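Long-range contacts in mevalonate kinase (Staphylococcus aureus, PDB 2X7I), which probably transfers the gamma-phosphate of ATP to mevalonate, an early step of the mevalonate route to isoprenoids: residues Ile15-Glu20 against Ile30-Asn35; Val41-Leu46 against Val109-Ala114; Lys55-Asp60 against Ala88-Thr93; Ser153-Trp158 against Leu167-Leu172. One frame throughout, in Å; residues are numbered along the deposited sequence.

Contact 1. Residues Ile15-Glu20 against Ile30-Asn35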
loop_
_atom_site.group_PDB
_atom_site.type_symbol
_atom_site.label_atom_id
_atom_site.label_comp_id
_atom_site.label_asym_id
_atom_site.label_seq_id
_atom_site.Cartn_x
_atom_site.Cartn_y
_atom_site.Cartn_z
ATOM N N ILE A 15 -1.927 3.067 1.139
ATOM C CA ILE A 15 -3.248 2.950 0.518
ATOM C C ILE A 15 -3.640 4.262 -0.129
ATOM O O ILE A 15 -3.433 5.328 0.438
ATOM C CB ILE A 15 -4.344 2.532 1.535
ATOM C CG1 ILE A 15 -3.936 1.235 2.241
ATOM C CG2 ILE A 15 -5.701 2.375 0.829
ATOM C CD1 ILE A 15 -5.080 0.282 2.536
ATOM N N ILE A 16 -4.177 4.173 -1.343
ATOM C CA ILE A 16 -4.831 5.300 -1.981
ATOM C C ILE A 16 -6.261 5.247 -1.473
ATOM O O ILE A 16 -7.049 4.410 -1.912
ATOM C CB ILE A 16 -4.808 5.194 -3.526
ATOM C CG1 ILE A 16 -3.373 5.080 -4.069
ATOM C CG2 ILE A 16 -5.494 6.395 -4.146
ATOM C CD1 ILE A 16 -2.461 6.241 -3.696
ATOM N N LEU A 17 -6.580 6.104 -0.507
ATOM C CA LEU A 17 -7.925 6.151 0.059
ATOM C C LEU A 17 -8.948 6.511 -1.010
ATOM O O LEU A 17 -10.003 5.884 -1.108
ATOM C CB LEU A 17 -7.994 7.180 1.179
ATOM C CG LEU A 17 -7.332 6.814 2.510
ATOM C CD1 LEU A 17 -7.621 7.930 3.503
ATOM C CD2 LEU A 17 -7.821 5.486 3.052
ATOM N N ILE A 18 -8.621 7.537 -1.796
ATOM C CA ILE A 18 -9.456 8.001 -2.899
ATOM C C ILE A 18 -8.505 8.397 -4.007
ATOM O O ILE A 18 -7.484 9.041 -3.747
ATOM C CB ILE A 18 -10.275 9.243 -2.533
ATOM C CG1 ILE A 18 -10.994 9.068 -1.206
ATOM C CG2 ILE A 18 -11.300 9.565 -3.613
ATOM C CD1 ILE A 18 -11.248 10.393 -0.498
ATOM N N GLY A 19 -8.843 8.018 -5.234
ATOM C CA GLY A 19 -8.002 8.298 -6.389
ATOM C C GLY A 19 -7.722 7.036 -7.171
ATOM O O GLY A 19 -7.958 5.931 -6.682
ATOM N N GLU A 20 -7.218 7.204 -8.388
ATOM C CA GLU A 20 -6.957 6.078 -9.270
ATOM C C GLU A 20 -5.712 5.286 -8.891
ATOM O O GLU A 20 -4.866 5.734 -8.129
ATOM C CB GLU A 20 -6.893 6.524 -10.748
ATOM C CG GLU A 20 -5.698 7.395 -11.143
ATOM C CD GLU A 20 -5.955 8.194 -12.431
ATOM O OE1 GLU A 20 -5.864 7.607 -13.538
ATOM O OE2 GLU A 20 -6.266 9.404 -12.324
ATOM N N ILE A 30 -5.561 10.801 -2.632
ATOM C CA ILE A 30 -5.093 10.877 -1.261
ATOM C C ILE A 30 -4.494 9.534 -0.842
ATOM O O ILE A 30 -5.207 8.541 -0.702
ATOM C CB ILE A 30 -6.217 11.282 -0.293
ATOM C CG1 ILE A 30 -6.676 12.711 -0.610
ATOM C CG2 ILE A 30 -5.737 11.145 1.156
ATOM C CD1 ILE A 30 -7.071 13.527 0.589
ATOM N N ALA A 31 -3.178 9.522 -0.646
ATOM C CA ALA A 31 -2.463 8.336 -0.200
ATOM C C ALA A 31 -2.094 8.504 1.273
ATOM O O ALA A 31 -1.810 9.618 1.719
ATOM C CB ALA A 31 -1.227 8.140 -1.027
ATOM N N VAL A 32 -2.111 7.404 2.023
ATOM C CA VAL A 32 -1.693 7.406 3.423
ATOM C C VAL A 32 -0.868 6.160 3.696
ATOM O O VAL A 32 -1.033 5.154 2.998
ATOM C CB VAL A 32 -2.903 7.414 4.414
ATOM C CG1 VAL A 32 -3.742 8.651 4.221
ATOM C CG2 VAL A 32 -3.747 6.145 4.258
ATOM N N PRO A 33 0.001 6.208 4.722
ATOM C CA PRO A 33 0.754 5.022 5.110
ATOM C C PRO A 33 -0.170 3.875 5.491
ATOM O O PRO A 33 -1.207 4.110 6.094
ATOM C CB PRO A 33 1.550 5.486 6.340
ATOM C CG PRO A 33 1.551 6.947 6.293
ATOM C CD PRO A 33 0.300 7.356 5.598
ATOM N N PHE A 34 0.200 2.655 5.119
ATOM C CA PHE A 34 -0.550 1.462 5.509
ATOM C C PHE A 34 0.286 0.714 6.548
ATOM O O PHE A 34 1.062 -0.179 6.223
ATOM C CB PHE A 34 -0.834 0.613 4.264
ATOM C CG PHE A 34 -1.594 -0.668 4.526
ATOM C CD1 PHE A 34 -2.647 -0.715 5.414
ATOM C CD2 PHE A 34 -1.264 -1.829 3.830
ATOM C CE1 PHE A 34 -3.346 -1.886 5.624
ATOM C CE2 PHE A 34 -1.963 -3.000 4.029
ATOM C CZ PHE A 34 -3.006 -3.029 4.933
ATOM N N ASN A 35 0.112 1.104 7.803
ATOM C CA ASN A 35 0.940 0.614 8.912
ATOM C C ASN A 35 0.752 -0.865 9.227
ATOM O O ASN A 35 1.606 -1.464 9.871
ATOM C CB ASN A 35 0.670 1.424 10.180
ATOM C CG ASN A 35 0.988 2.895 10.012
ATOM O OD1 ASN A 35 2.113 3.263 9.668
ATOM N ND2 ASN A 35 0.002 3.748 10.265
#

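Contact 2. Residues Val41-Leu46 against Val109-Ala114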
loop_
_atom_site.group_PDB
_atom_site.type_symbol
_atom_site.label_atom_id
_atom_site.label_comp_id
_atom_site.label_asym_id
_atom_site.label_seq_id
_atom_site.Cartn_x
_atom_site.Cartn_y
_atom_site.Cartn_z
ATOM N N VAL A 41 13.563 -6.473 5.351
ATOM C CA VAL A 41 14.721 -7.002 4.633
ATOM C C VAL A 41 15.918 -7.139 5.577
ATOM O O VAL A 41 16.229 -6.222 6.338
ATOM C CB VAL A 41 15.101 -6.113 3.409
ATOM C CG1 VAL A 41 16.418 -6.591 2.772
ATOM C CG2 VAL A 41 13.959 -6.098 2.383
ATOM N N LEU A 42 16.573 -8.295 5.524
ATOM C CA LEU A 42 17.806 -8.545 6.266
ATOM C C LEU A 42 18.911 -8.937 5.282
ATOM O O LEU A 42 18.708 -9.798 4.432
ATOM C CB LEU A 42 17.592 -9.656 7.296
ATOM C CG LEU A 42 18.830 -10.131 8.066
ATOM C CD1 LEU A 42 19.426 -9.017 8.932
ATOM C CD2 LEU A 42 18.493 -11.357 8.920
ATOM N N ILE A 43 20.071 -8.296 5.411
ATOM C CA ILE A 43 21.247 -8.597 4.599
ATOM C C ILE A 43 22.366 -9.015 5.539
ATOM O O ILE A 43 22.791 -8.216 6.372
ATOM C CB ILE A 43 21.716 -7.365 3.781
ATOM C CG1 ILE A 43 20.528 -6.714 3.057
ATOM C CG2 ILE A 43 22.825 -7.767 2.807
ATOM C CD1 ILE A 43 20.904 -5.602 2.085
ATOM N N GLU A 44 22.833 -10.256 5.404
ATOM C CA GLU A 44 23.871 -10.815 6.273
ATOM C C GLU A 44 25.110 -11.265 5.511
ATOM O O GLU A 44 25.023 -12.154 4.665
ATOM C CB GLU A 44 23.340 -12.049 7.002
ATOM C CG GLU A 44 22.198 -11.795 7.962
ATOM C CD GLU A 44 21.662 -13.089 8.558
ATOM O OE1 GLU A 44 20.880 -13.785 7.853
ATOM O OE2 GLU A 44 22.025 -13.403 9.714
ATOM N N ALA A 45 26.259 -10.682 5.836
ATOM C CA ALA A 45 27.540 -11.223 5.391
ATOM C C ALA A 45 27.778 -12.553 6.097
ATOM O O ALA A 45 27.524 -12.680 7.291
ATOM C CB ALA A 45 28.671 -10.259 5.692
ATOM N N LEU A 46 28.227 -13.546 5.337
ATOM C CA LEU A 46 28.570 -14.875 5.867
ATOM C C LEU A 46 30.092 -15.050 5.811
ATOM O O LEU A 46 30.812 -14.105 5.479
ATOM C CB LEU A 46 27.841 -15.965 5.065
ATOM C CG LEU A 46 26.388 -16.295 5.453
ATOM C CD1 LEU A 46 25.712 -15.161 6.208
ATOM C CD2 LEU A 46 25.598 -16.641 4.188
ATOM N N VAL A 109 11.990 0.574 -0.326
ATOM C CA VAL A 109 12.334 1.357 0.865
ATOM C C VAL A 109 13.032 0.477 1.924
ATOM O O VAL A 109 14.026 0.898 2.521
ATOM C CB VAL A 109 11.088 2.047 1.458
ATOM C CG1 VAL A 109 11.395 2.700 2.815
ATOM C CG2 VAL A 109 10.553 3.092 0.468
ATOM N N ALA A 110 12.514 -0.735 2.132
ATOM C CA ALA A 110 13.092 -1.694 3.060
ATOM C C ALA A 110 14.486 -2.125 2.615
ATOM O O ALA A 110 15.424 -2.173 3.422
ATOM C CB ALA A 110 12.194 -2.895 3.189
ATOM N N PHE A 111 14.627 -2.434 1.332
ATOM C CA PHE A 111 15.911 -2.885 0.815
ATOM C C PHE A 111 16.997 -1.801 0.913
ATOM O O PHE A 111 18.154 -2.103 1.253
ATOM C CB PHE A 111 15.802 -3.378 -0.622
ATOM C CG PHE A 111 17.082 -3.919 -1.146
ATOM C CD1 PHE A 111 17.456 -5.222 -0.874
ATOM C CD2 PHE A 111 17.947 -3.114 -1.853
ATOM C CE1 PHE A 111 18.671 -5.718 -1.321
ATOM C CE2 PHE A 111 19.157 -3.604 -2.300
ATOM C CZ PHE A 111 19.520 -4.904 -2.038
ATOM N N VAL A 112 16.630 -0.558 0.606
ATOM C CA VAL A 112 17.580 0.552 0.659
ATOM C C VAL A 112 18.008 0.829 2.097
ATOM O O VAL A 112 19.181 1.030 2.357
ATOM C CB VAL A 112 17.017 1.841 0.043
ATOM C CG1 VAL A 112 17.933 3.029 0.382
ATOM C CG2 VAL A 112 16.861 1.685 -1.463
ATOM N N ARG A 113 17.049 0.843 3.015
ATOM C CA ARG A 113 17.338 0.962 4.432
ATOM C C ARG A 113 18.323 -0.125 4.910
ATOM O O ARG A 113 19.358 0.184 5.493
ATOM C CB ARG A 113 16.040 0.904 5.237
ATOM C CG ARG A 113 15.286 2.220 5.224
ATOM C CD ARG A 113 13.891 2.119 5.837
ATOM N NE ARG A 113 13.323 3.454 6.024
ATOM C CZ ARG A 113 12.032 3.731 6.202
ATOM N NH1 ARG A 113 11.114 2.769 6.229
ATOM N NH2 ARG A 113 11.659 4.989 6.359
ATOM N N ALA A 114 17.989 -1.388 4.641
ATOM C CA ALA A 114 18.852 -2.517 4.959
ATOM C C ALA A 114 20.256 -2.339 4.383
ATOM O O ALA A 114 21.252 -2.648 5.050
ATOM C CB ALA A 114 18.235 -3.809 4.432
#

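Contact 3. Residues Lys55-Asp60 against Ala88-Thr93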
loop_
_atom_site.group_PDB
_atom_site.type_symbol
_atom_site.label_atom_id
_atom_site.label_comp_id
_atom_site.label_asym_id
_atom_site.label_seq_id
_atom_site.Cartn_x
_atom_site.Cartn_y
_atom_site.Cartn_z
ATOM N N LYS A 55 16.256 -15.274 0.021
ATOM C CA LYS A 55 15.081 -15.996 0.488
ATOM C C LYS A 55 13.902 -15.043 0.612
ATOM O O LYS A 55 14.016 -14.007 1.242
ATOM C CB LYS A 55 15.363 -16.645 1.834
ATOM C CG LYS A 55 14.257 -17.597 2.309
ATOM C CD LYS A 55 14.540 -18.163 3.690
ATOM C CE LYS A 55 13.556 -19.272 4.036
ATOM N NZ LYS A 55 13.904 -19.972 5.305
ATOM N N SER A 56 12.778 -15.386 -0.014
ATOM C CA SER A 56 11.556 -14.587 0.082
ATOM C C SER A 56 10.515 -15.356 0.854
ATOM O O SER A 56 10.090 -16.415 0.411
ATOM C CB SER A 56 11.002 -14.271 -1.296
ATOM O OG SER A 56 11.715 -13.214 -1.883
ATOM N N ASP A 57 10.119 -14.818 2.009
ATOM C CA ASP A 57 9.111 -15.434 2.867
ATOM C C ASP A 57 7.803 -14.697 2.654
ATOM O O ASP A 57 7.747 -13.466 2.779
ATOM C CB ASP A 57 9.483 -15.322 4.351
ATOM C CG ASP A 57 10.834 -15.942 4.689
ATOM O OD1 ASP A 57 11.269 -16.901 4.011
ATOM O OD2 ASP A 57 11.452 -15.466 5.669
ATOM N N VAL A 58 6.748 -15.432 2.331
ATOM C CA VAL A 58 5.432 -14.814 2.167
ATOM C C VAL A 58 4.495 -15.369 3.225
ATOM O O VAL A 58 4.335 -16.590 3.373
ATOM C CB VAL A 58 4.856 -14.983 0.742
ATOM C CG1 VAL A 58 5.628 -14.107 -0.225
ATOM C CG2 VAL A 58 4.870 -16.461 0.303
ATOM N N TYR A 59 3.900 -14.442 3.974
ATOM C CA TYR A 59 3.096 -14.782 5.133
ATOM C C TYR A 59 1.651 -14.891 4.704
ATOM O O TYR A 59 1.209 -14.186 3.793
ATOM C CB TYR A 59 3.309 -13.759 6.260
ATOM C CG TYR A 59 4.625 -13.995 6.960
ATOM C CD1 TYR A 59 4.684 -14.631 8.197
ATOM C CD2 TYR A 59 5.824 -13.630 6.358
ATOM C CE1 TYR A 59 5.901 -14.863 8.820
ATOM C CE2 TYR A 59 7.044 -13.862 6.981
ATOM C CZ TYR A 59 7.076 -14.471 8.202
ATOM O OH TYR A 59 8.294 -14.699 8.798
ATOM N N ASP A 60 0.936 -15.804 5.351
ATOM C CA ASP A 60 -0.386 -16.223 4.914
ATOM C C ASP A 60 -0.285 -16.995 3.581
ATOM O O ASP A 60 0.823 -17.345 3.147
ATOM C CB ASP A 60 -1.328 -15.022 4.829
ATOM C CG ASP A 60 -2.771 -15.424 4.951
ATOM O OD1 ASP A 60 -3.356 -15.300 6.061
ATOM O OD2 ASP A 60 -3.301 -15.908 3.925
ATOM N N ALA A 88 23.593 -13.525 2.603
ATOM C CA ALA A 88 22.273 -14.118 2.753
ATOM C C ALA A 88 21.283 -12.975 2.877
ATOM O O ALA A 88 21.372 -12.183 3.800
ATOM C CB ALA A 88 22.206 -15.024 3.977
ATOM N N VAL A 89 20.371 -12.881 1.913
ATOM C CA VAL A 89 19.348 -11.843 1.889
ATOM C C VAL A 89 17.989 -12.480 2.150
ATOM O O VAL A 89 17.626 -13.473 1.519
ATOM C CB VAL A 89 19.322 -11.108 0.549
ATOM C CG1 VAL A 89 18.231 -10.044 0.551
ATOM C CG2 VAL A 89 20.684 -10.481 0.265
ATOM N N THR A 90 17.258 -11.902 3.098
ATOM C CA THR A 90 15.945 -12.392 3.509
ATOM C C THR A 90 14.945 -11.236 3.400
ATOM O O THR A 90 15.219 -10.124 3.848
ATOM C CB THR A 90 15.975 -12.942 4.952
ATOM O OG1 THR A 90 16.956 -13.990 5.058
ATOM C CG2 THR A 90 14.616 -13.505 5.346
ATOM N N ILE A 91 13.815 -11.502 2.752
ATOM C CA ILE A 91 12.736 -10.535 2.583
ATOM C C ILE A 91 11.494 -11.199 3.151
ATOM O O ILE A 91 11.189 -12.330 2.791
ATOM C CB ILE A 91 12.479 -10.195 1.079
ATOM C CG1 ILE A 91 13.759 -9.728 0.397
ATOM C CG2 ILE A 91 11.421 -9.093 0.925
ATOM C CD1 ILE A 91 14.057 -10.462 -0.901
ATOM N N GLN A 92 10.807 -10.523 4.065
ATOM C CA GLN A 92 9.535 -11.015 4.590
ATOM C C GLN A 92 8.449 -10.028 4.200
ATOM O O GLN A 92 8.623 -8.837 4.383
ATOM C CB GLN A 92 9.569 -11.133 6.118
ATOM C CG GLN A 92 10.661 -12.020 6.692
ATOM C CD GLN A 92 10.734 -11.922 8.206
ATOM O OE1 GLN A 92 9.898 -12.478 8.915
ATOM N NE2 GLN A 92 11.725 -11.199 8.706
ATOM N N THR A 93 7.337 -10.515 3.655
ATOM C CA THR A 93 6.226 -9.630 3.319
ATOM C C THR A 93 4.852 -10.095 3.793
ATOM O O THR A 93 4.484 -11.267 3.697
ATOM C CB THR A 93 6.132 -9.315 1.807
ATOM O OG1 THR A 93 4.929 -8.574 1.568
ATOM C CG2 THR A 93 6.119 -10.579 0.951
#

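Contact 4. Residues Ser153-Trp158 against Leu167-Leu172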
loop_
_atom_site.group_PDB
_atom_site.type_symbol
_atom_site.label_atom_id
_atom_site.label_comp_id
_atom_site.label_asym_id
_atom_site.label_seq_id
_atom_site.Cartn_x
_atom_site.Cartn_y
_atom_site.Cartn_z
ATOM N N SER A 153 8.005 9.520 4.289
ATOM C CA SER A 153 7.570 10.589 5.201
ATOM C C SER A 153 6.693 10.095 6.354
ATOM O O SER A 153 6.652 10.711 7.405
ATOM C CB SER A 153 6.803 11.666 4.433
ATOM O OG SER A 153 5.558 11.167 3.934
ATOM N N GLY A 154 5.973 8.998 6.152
ATOM C CA GLY A 154 4.984 8.540 7.133
ATOM C C GLY A 154 3.797 9.493 7.261
ATOM O O GLY A 154 3.105 9.512 8.289
ATOM N N LYS A 155 3.564 10.285 6.217
ATOM C CA LYS A 155 2.493 11.277 6.212
ATOM C C LYS A 155 1.593 11.110 4.983
ATOM O O LYS A 155 2.023 10.532 3.969
ATOM C CB LYS A 155 3.102 12.668 6.234
ATOM C CG LYS A 155 3.797 13.004 7.548
ATOM C CD LYS A 155 4.822 14.119 7.363
ATOM C CE LYS A 155 5.369 14.611 8.700
ATOM N NZ LYS A 155 5.755 13.469 9.580
ATOM N N PRO A 156 0.337 11.604 5.061
ATOM C CA PRO A 156 -0.507 11.557 3.879
ATOM C C PRO A 156 0.025 12.476 2.787
ATOM O O PRO A 156 0.610 13.505 3.094
ATOM C CB PRO A 156 -1.877 12.052 4.385
ATOM C CG PRO A 156 -1.816 12.033 5.842
ATOM C CD PRO A 156 -0.371 12.211 6.200
ATOM N N VAL A 157 -0.161 12.083 1.533
ATOM C CA VAL A 157 0.190 12.901 0.378
ATOM C C VAL A 157 -1.079 13.152 -0.435
ATOM O O VAL A 157 -1.823 12.225 -0.730
ATOM C CB VAL A 157 1.226 12.203 -0.519
ATOM C CG1 VAL A 157 1.432 12.993 -1.818
ATOM C CG2 VAL A 157 2.544 12.011 0.229
ATOM N N TRP A 158 -1.305 14.413 -0.785
ATOM C CA TRP A 158 -2.522 14.857 -1.436
ATOM C C TRP A 158 -2.145 15.436 -2.794
ATOM O O TRP A 158 -1.341 16.370 -2.852
ATOM C CB TRP A 158 -3.205 15.916 -0.553
ATOM C CG TRP A 158 -4.269 16.737 -1.234
ATOM C CD1 TRP A 158 -5.232 16.285 -2.090
ATOM C CD2 TRP A 158 -4.484 18.150 -1.095
ATOM N NE1 TRP A 158 -6.024 17.335 -2.508
ATOM C CE2 TRP A 158 -5.584 18.488 -1.915
ATOM C CE3 TRP A 158 -3.845 19.165 -0.371
ATOM C CZ2 TRP A 158 -6.072 19.802 -2.017
ATOM C CZ3 TRP A 158 -4.324 20.473 -0.478
ATOM C CH2 TRP A 158 -5.431 20.778 -1.293
ATOM N N LEU A 167 0.701 16.210 3.898
ATOM C CA LEU A 167 -0.081 16.681 5.044
ATOM C C LEU A 167 0.615 16.308 6.356
ATOM O O LEU A 167 1.687 15.695 6.351
ATOM C CB LEU A 167 -1.497 16.095 4.996
ATOM C CG LEU A 167 -2.277 16.245 3.676
ATOM C CD1 LEU A 167 -3.672 15.642 3.797
ATOM C CD2 LEU A 167 -2.370 17.706 3.230
ATOM N N LYS A 168 0.013 16.689 7.476
ATOM C CA LYS A 168 0.508 16.278 8.788
ATOM C C LYS A 168 0.085 14.835 9.060
ATOM O O LYS A 168 -0.800 14.310 8.382
ATOM C CB LYS A 168 -0.014 17.224 9.873
ATOM C CG LYS A 168 0.594 18.611 9.772
ATOM C CD LYS A 168 -0.345 19.722 10.254
ATOM C CE LYS A 168 -0.021 20.187 11.648
ATOM N NZ LYS A 168 -0.806 21.402 12.002
ATOM N N THR A 169 0.724 14.200 10.046
ATOM C CA THR A 169 0.458 12.791 10.380
ATOM C C THR A 169 -1.042 12.485 10.459
ATOM O O THR A 169 -1.817 13.285 10.966
ATOM C CB THR A 169 1.137 12.390 11.725
ATOM O OG1 THR A 169 2.549 12.279 11.531
ATOM C CG2 THR A 169 0.615 11.047 12.238
ATOM N N LEU A 170 -1.441 11.322 9.958
ATOM C CA LEU A 170 -2.855 10.956 9.921
ATOM C C LEU A 170 -3.416 10.772 11.329
ATOM O O LEU A 170 -2.860 10.043 12.157
ATOM C CB LEU A 170 -3.084 9.683 9.090
ATOM C CG LEU A 170 -4.556 9.421 8.713
ATOM C CD1 LEU A 170 -5.135 10.573 7.896
ATOM C CD2 LEU A 170 -4.715 8.105 7.972
ATOM N N SER A 171 -4.516 11.464 11.596
ATOM C CA SER A 171 -5.199 11.354 12.865
ATOM C C SER A 171 -6.702 11.429 12.648
ATOM O O SER A 171 -7.283 12.513 12.572
ATOM C CB SER A 171 -4.737 12.451 13.812
ATOM O OG SER A 171 -5.236 12.209 15.116
ATOM N N LEU A 172 -7.315 10.258 12.523
ATOM C CA LEU A 172 -8.763 10.133 12.476
ATOM C C LEU A 172 -9.160 9.146 13.561
ATOM O O LEU A 172 -8.539 8.084 13.705
ATOM C CB LEU A 172 -9.226 9.649 11.098
ATOM C CG LEU A 172 -8.894 10.611 9.943
ATOM C CD1 LEU A 172 -9.070 9.970 8.573
ATOM C CD2 LEU A 172 -9.752 11.857 10.053
HETATM O O HOH W 1 0.267 9.723 8.506
HETATM O O HOH W 2 4.455 10.598 10.783
#

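Contact 1. Residues Ile15-Glu20 against Ile30-Asn35
The two N-terminal strands of the mixed sheet, 6-16 and 29-45, meet here as an antiparallel ladder, close to where the chain turns a corner after I16. I15 and V32 form a hydrogen-bonded pair, each donating to the other's carbonyl; the I15 N to V32 O distance is 2.9 Å. I16 and A31 follow as a non-hydrogen-bonded pair. Beyond them the ladder deforms as the chain bends: L17 N reaches I30 O at 2.8 Å, but the angle at its hydrogen is only 135°. A straighter bond from I30 N to I18 O keeps the departing chain tied to the strand.

Side chains lie on both faces. On the face of I15 and V32, a chi1 of -55° puts I15 CG1 beside the backbone N, and chi2 then carries CD1 over one face of the F34 ring, 4.1 Å from the ring centroid: a CH-pi contact offset toward the rim. On the face of I16 and A31, I16 CD1 rests 3.5 Å from A31 CB. At the corner, L17 crosses V32 at about a right angle, its CD1 4.0 Å from V32 CG1.

Everything that touches is buried. I18 and I30 pack on V214 and A217 of helix 203-222, I15 and F34 meet V178 of strand 175-180, A31 faces I146 and T150 of helix 145-153, and W302 stacks edge-to-face with F34.

Contact 2. Residues Val41-Leu46 against Val109-Ala114
Strand 41-45 and helix 109-114 run in roughly the same direction, their axes inclined by 32° and 7.7 Å apart at the closest approach, a spacing that brings short side chains into direct contact. V41 and I43, alternate residues on one face of the strand, meet A110, F111 and A114, which share one side of the helix.

V41 spreads its two methyls along a helical turn. CG1 stands anti to V41's own backbone N (chi1 173°) and touches A114 CB at 3.7 Å, while CG2 lies 3.7 Å from A110 CB, one turn earlier. A114 CB thus touches the side chains of both V41 and I43, since I43 CG1 also approaches it, at 3.9 Å. The F111 ring is reached obliquely by both strand residues: V41 CG1 comes to 4.0 Å from F111 CD1, and I43 CD1 to 4.1 Å from F111 CE1. The small side chains of A110 and A114 are consistent with the close approach of helix and sheet, and the contact across them is wholly apolar and buried.

The helix is the one that follows the glycine-rich loop which, in GHMP kinases, wraps the phosphates of ATP. Its other side is covered by helix 125-140, where V112 meets L128 and V109 meets A132. The strand is paired on both edges, V41 and I43 bonding to G9 and G7 of strand 6-16, and L42 to T90 of strand 87-93.

Contact 3. Residues Lys55-Asp60 against Ala88-Thr93
Strands 55-58 and 88-93 run parallel, axes 4.8 Å apart and only 16° from alignment, in a register that sets K55 beside T90 and V58 beside T93 and is held by five backbone bonds: K55 N to V89 O (2.7 Å), I91 N to K55 O, D57 N to I91 O, T93 N to D57 O and, one step past the strand, Y59 N to T93 O (3.2 Å).

On the face of D57 and Q92 the two side chains lie side by side, since each sets its CG beside its own backbone N; carboxylate and amide planes are 73° apart. D57 OD2 sits 3.7 Å from Q92 CG and as far from T90 CG2, so the carboxylate lies against aliphatic carbons.

This is the pairing of a beta-alpha-beta unit: strand 53-58 is linked through helix 70-80 to strand 87-93, which returns beside it in the same direction.

Y59 swings back across Q92, its ring and the amide plane inclined by 42°, and its OH makes a weak hydrogen bond to Q92 OE1 at 2.7 Å. On the face of S56 and I91, S56 OG meets I91 CD1, which belongs to a side chain also touching V41. V58 CG1 and T93 CG2 run alongside at 3.8 Å, while T93 OG1 bonds to L95 N.

Contact 4. Residues Ser153-Trp158 against Leu167-Leu172
G154 O, the carbonyl that follows helix 145-153, is gripped by two waters that bridge it to L170 N and T169 OG1. The first donates to G154 O at 2.9 Å and accepts from L170 N at 2.8 Å. The second also donates to G154 O and lies 2.6 Å from T169 OG1; K155 NZ adds a weak bond to it. G154 has positive phi as the chain leaves the helix, and S153 OG accepts from K155 N in an ST turn.

The direct bond runs from L167 N to P156 O at 2.8 Å, its donor tilted 26° from the carbonyl plane. The side chains of P156 and L167 cross at about a right angle, and P156 CD lies close to K168 O, at 3.1 Å. With L167 CG anti to its carbonyl carbon (chi1 -51°), the two methyls part: CD1 goes to P156 CB at 4.1 Å, and CD2 obliquely toward W158, 4.2 Å from CE3.

Strand 157-160 starts within 153-158 and turns back as 163-166, just before L167, so the contact lies at the open end of the hairpin. V157 bonds to A31 of strand 29-45, P156 and L170 both pack on V32, and W158 rests on V214 and S218 of helix 203-222.

In the fold
From the N terminus, contact 1 closes first, joining strand 6-16 to the start of strand 29-45 across a short loop. That long strand then runs on to contact 2, where helix 103-119 packs on its far part and closes a much larger loop. Contact 3 is nested inside that loop, its beta-alpha-beta unit extending the same sheet. Contact 4 follows in series, closing a hairpin that returns to strand 29-45. None of the four cross. Contacts 1 and 4 touch through neighbouring strands of the sheet, as do contacts 2 and 3, with strand 29-45 spanning both clusters; the centres of contacts 3 and 4 lie about 28 Å apart.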